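Local coordinates for protein CPn_0803/CP_1068/CPj0803/CpB0832 (Chlamydophila pneumoniae, PDB 3Q9D), which is of uncertain function but has been linked to the needle tip of the chlamydial type III secretion system, at residues Phe93-Asn98 with His114-Glu119. Residues are numbered along the deposited sequence; the frame is centred on the assembly and turned at random. Where two conformers were deposited one is given.
Sequences FEMLIN and HSLIAE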
loop_
_atom_site.group_PDB
_atom_site.type_symbol
_atom_site.label_atom_id
_atom_site.label_comp_id
_atom_site.label_asym_id
_atom_site.label_seq_id
_atom_site.Cartn_x
_atom_site.Cartn_y
_atom_site.Cartn_z
ATOM N N PHE A 93 -26.160 -12.902 -17.482
ATOM C CA PHE A 93 -26.118 -11.510 -17.015
ATOM C C PHE A 93 -27.426 -11.102 -16.312
ATOM O O PHE A 93 -27.392 -10.505 -15.247
ATOM C CB PHE A 93 -25.829 -10.544 -18.173
ATOM C CG PHE A 93 -24.392 -10.594 -18.670
ATOM C CD1 PHE A 93 -23.327 -10.646 -17.770
ATOM C CD2 PHE A 93 -24.114 -10.595 -20.030
ATOM C CE1 PHE A 93 -21.978 -10.682 -18.236
ATOM C CE2 PHE A 93 -22.785 -10.636 -20.502
ATOM C CZ PHE A 93 -21.724 -10.688 -19.595
ATOM N N GLU A 94 -28.571 -11.397 -16.916
ATOM C CA GLU A 94 -29.859 -11.119 -16.251
ATOM C C GLU A 94 -29.928 -11.840 -14.905
ATOM O O GLU A 94 -30.299 -11.259 -13.879
ATOM C CB GLU A 94 -31.019 -11.598 -17.119
ATOM C CG GLU A 94 -31.211 -10.831 -18.399
ATOM C CD GLU A 94 -31.728 -9.425 -18.160
ATOM O OE1 GLU A 94 -31.953 -9.059 -16.984
ATOM O OE2 GLU A 94 -31.916 -8.693 -19.158
ATOM N N MET A 95 -29.563 -13.119 -14.912
ATOM C CA MET A 95 -29.572 -13.925 -13.695
ATOM C C MET A 95 -28.671 -13.326 -12.601
ATOM O O MET A 95 -29.115 -13.076 -11.464
ATOM C CB MET A 95 -29.107 -15.354 -14.005
ATOM C CG MET A 95 -28.924 -16.213 -12.756
ATOM S SD MET A 95 -27.980 -17.735 -13.038
ATOM C CE MET A 95 -28.825 -18.366 -14.486
ATOM N N LEU A 96 -27.408 -13.084 -12.949
ATOM C CA LEU A 96 -26.367 -12.739 -11.957
ATOM C C LEU A 96 -26.248 -11.246 -11.631
ATOM O O LEU A 96 -25.821 -10.880 -10.538
ATOM C CB LEU A 96 -25.008 -13.281 -12.407
ATOM C CG LEU A 96 -24.953 -14.809 -12.513
ATOM C CD1 LEU A 96 -23.634 -15.256 -13.120
ATOM C CD2 LEU A 96 -25.151 -15.431 -11.140
ATOM N N ILE A 97 -26.604 -10.392 -12.583
ATOM C CA ILE A 97 -26.608 -8.952 -12.328
ATOM C C ILE A 97 -27.965 -8.508 -11.774
ATOM O O ILE A 97 -28.024 -7.767 -10.791
ATOM C CB ILE A 97 -26.254 -8.147 -13.594
ATOM C CG1 ILE A 97 -24.793 -8.393 -13.997
ATOM C CG2 ILE A 97 -26.470 -6.668 -13.370
ATOM C CD1 ILE A 97 -24.450 -7.814 -15.397
ATOM N N ASN A 98 -29.052 -8.998 -12.375
ATOM C CA ASN A 98 -30.407 -8.584 -11.981
ATOM C C ASN A 98 -31.193 -9.561 -11.092
ATOM O O ASN A 98 -32.287 -9.236 -10.665
ATOM C CB ASN A 98 -31.244 -8.248 -13.223
ATOM C CG ASN A 98 -30.696 -7.057 -13.972
ATOM O OD1 ASN A 98 -30.053 -6.202 -13.372
ATOM N ND2 ASN A 98 -30.932 -6.994 -15.284
ATOM N N HIS A 114 -30.536 -20.338 -8.456
ATOM C CA HIS A 114 -30.814 -19.635 -7.196
ATOM C C HIS A 114 -29.584 -19.593 -6.299
ATOM O O HIS A 114 -29.338 -18.598 -5.634
ATOM C CB HIS A 114 -32.016 -20.241 -6.458
ATOM C CG HIS A 114 -33.319 -19.966 -7.142
ATOM N ND1 HIS A 114 -33.538 -18.821 -7.871
ATOM C CD2 HIS A 114 -34.455 -20.693 -7.230
ATOM C CE1 HIS A 114 -34.763 -18.845 -8.370
ATOM N NE2 HIS A 114 -35.337 -19.967 -7.996
ATOM N N SER A 115 -28.800 -20.665 -6.305
ATOM C CA SER A 115 -27.601 -20.713 -5.478
ATOM C C SER A 115 -26.569 -19.693 -5.992
ATOM O O SER A 115 -25.918 -18.990 -5.200
ATOM C CB SER A 115 -27.003 -22.126 -5.491
ATOM O OG SER A 115 -25.808 -22.174 -4.748
ATOM N N LEU A 116 -26.423 -19.614 -7.314
ATOM C CA LEU A 116 -25.482 -18.670 -7.930
ATOM C C LEU A 116 -25.904 -17.235 -7.661
ATOM O O LEU A 116 -25.070 -16.359 -7.400
ATOM C CB LEU A 116 -25.397 -18.882 -9.439
ATOM C CG LEU A 116 -24.679 -20.151 -9.916
ATOM C CD1 LEU A 116 -24.772 -20.234 -11.449
ATOM C CD2 LEU A 116 -23.208 -20.212 -9.429
ATOM N N ILE A 117 -27.205 -16.994 -7.708
ATOM C CA ILE A 117 -27.729 -15.663 -7.426
ATOM C C ILE A 117 -27.399 -15.281 -5.984
ATOM O O ILE A 117 -26.879 -14.191 -5.717
ATOM C CB ILE A 117 -29.256 -15.591 -7.668
ATOM C CG1 ILE A 117 -29.542 -15.653 -9.175
ATOM C CG2 ILE A 117 -29.823 -14.306 -7.086
ATOM C CD1 ILE A 117 -31.061 -15.764 -9.518
ATOM N N ALA A 118 -27.682 -16.197 -5.056
ATOM C CA ALA A 118 -27.445 -15.944 -3.644
ATOM C C ALA A 118 -25.962 -15.709 -3.386
ATOM O O ALA A 118 -25.591 -14.798 -2.653
ATOM C CB ALA A 118 -27.966 -17.112 -2.784
ATOM N N GLU A 119 -25.107 -16.527 -3.989
ATOM C CA GLU A 119 -23.676 -16.391 -3.743
ATOM C C GLU A 119 -23.034 -15.162 -4.425
ATOM O O GLU A 119 -22.134 -14.518 -3.875
ATOM C CB GLU A 119 -22.947 -17.679 -4.139
ATOM C CG GLU A 119 -21.462 -17.701 -3.727
ATOM C CD GLU A 119 -20.857 -19.102 -3.826
ATOM O OE1 GLU A 119 -21.611 -20.056 -4.124
ATOM O OE2 GLU A 119 -19.634 -19.255 -3.594
#
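Met-95 and Leu-96 of helix 86-98 pack on Leu-116 and Ile-117 of helix 107-133, inside the helical bundle formed by the first four helices of the chain. The two short segments run in the same general direction, inclined at 37°, and their axes come within 8.9 Å. Ile-117 lies against Met-95 with its CG1 branch. This CG1 is 3.7 Å from CG of Met-95 and 3.5 Å from the backbone O of Met-95. With CG anti to the backbone N (chi1 173°), Met-95 keeps CG beside its own carbonyl, where CG1 of Ile-117 meets both. Leu-96 extends one methyl to the partner helix: CD2 sits 3.9 Å from CB of Leu-116 and 3.9 Å from O of Leu-116. Phe-51 of helix 48-61 covers Met-95 and Leu-116, and Leu-58 of the same helix meets Leu-96. Within helix 86-98, ND2 of Asn-98 gives a hydrogen bond of 2.9 Å to OE1 of Glu-94, reached from above the carboxylate plane. No hydrogen bond or salt bridge joins the two segments, so the contact rests on van der Waals packing and the burial of apolar side chains, some of it against backbone carbonyl oxygens.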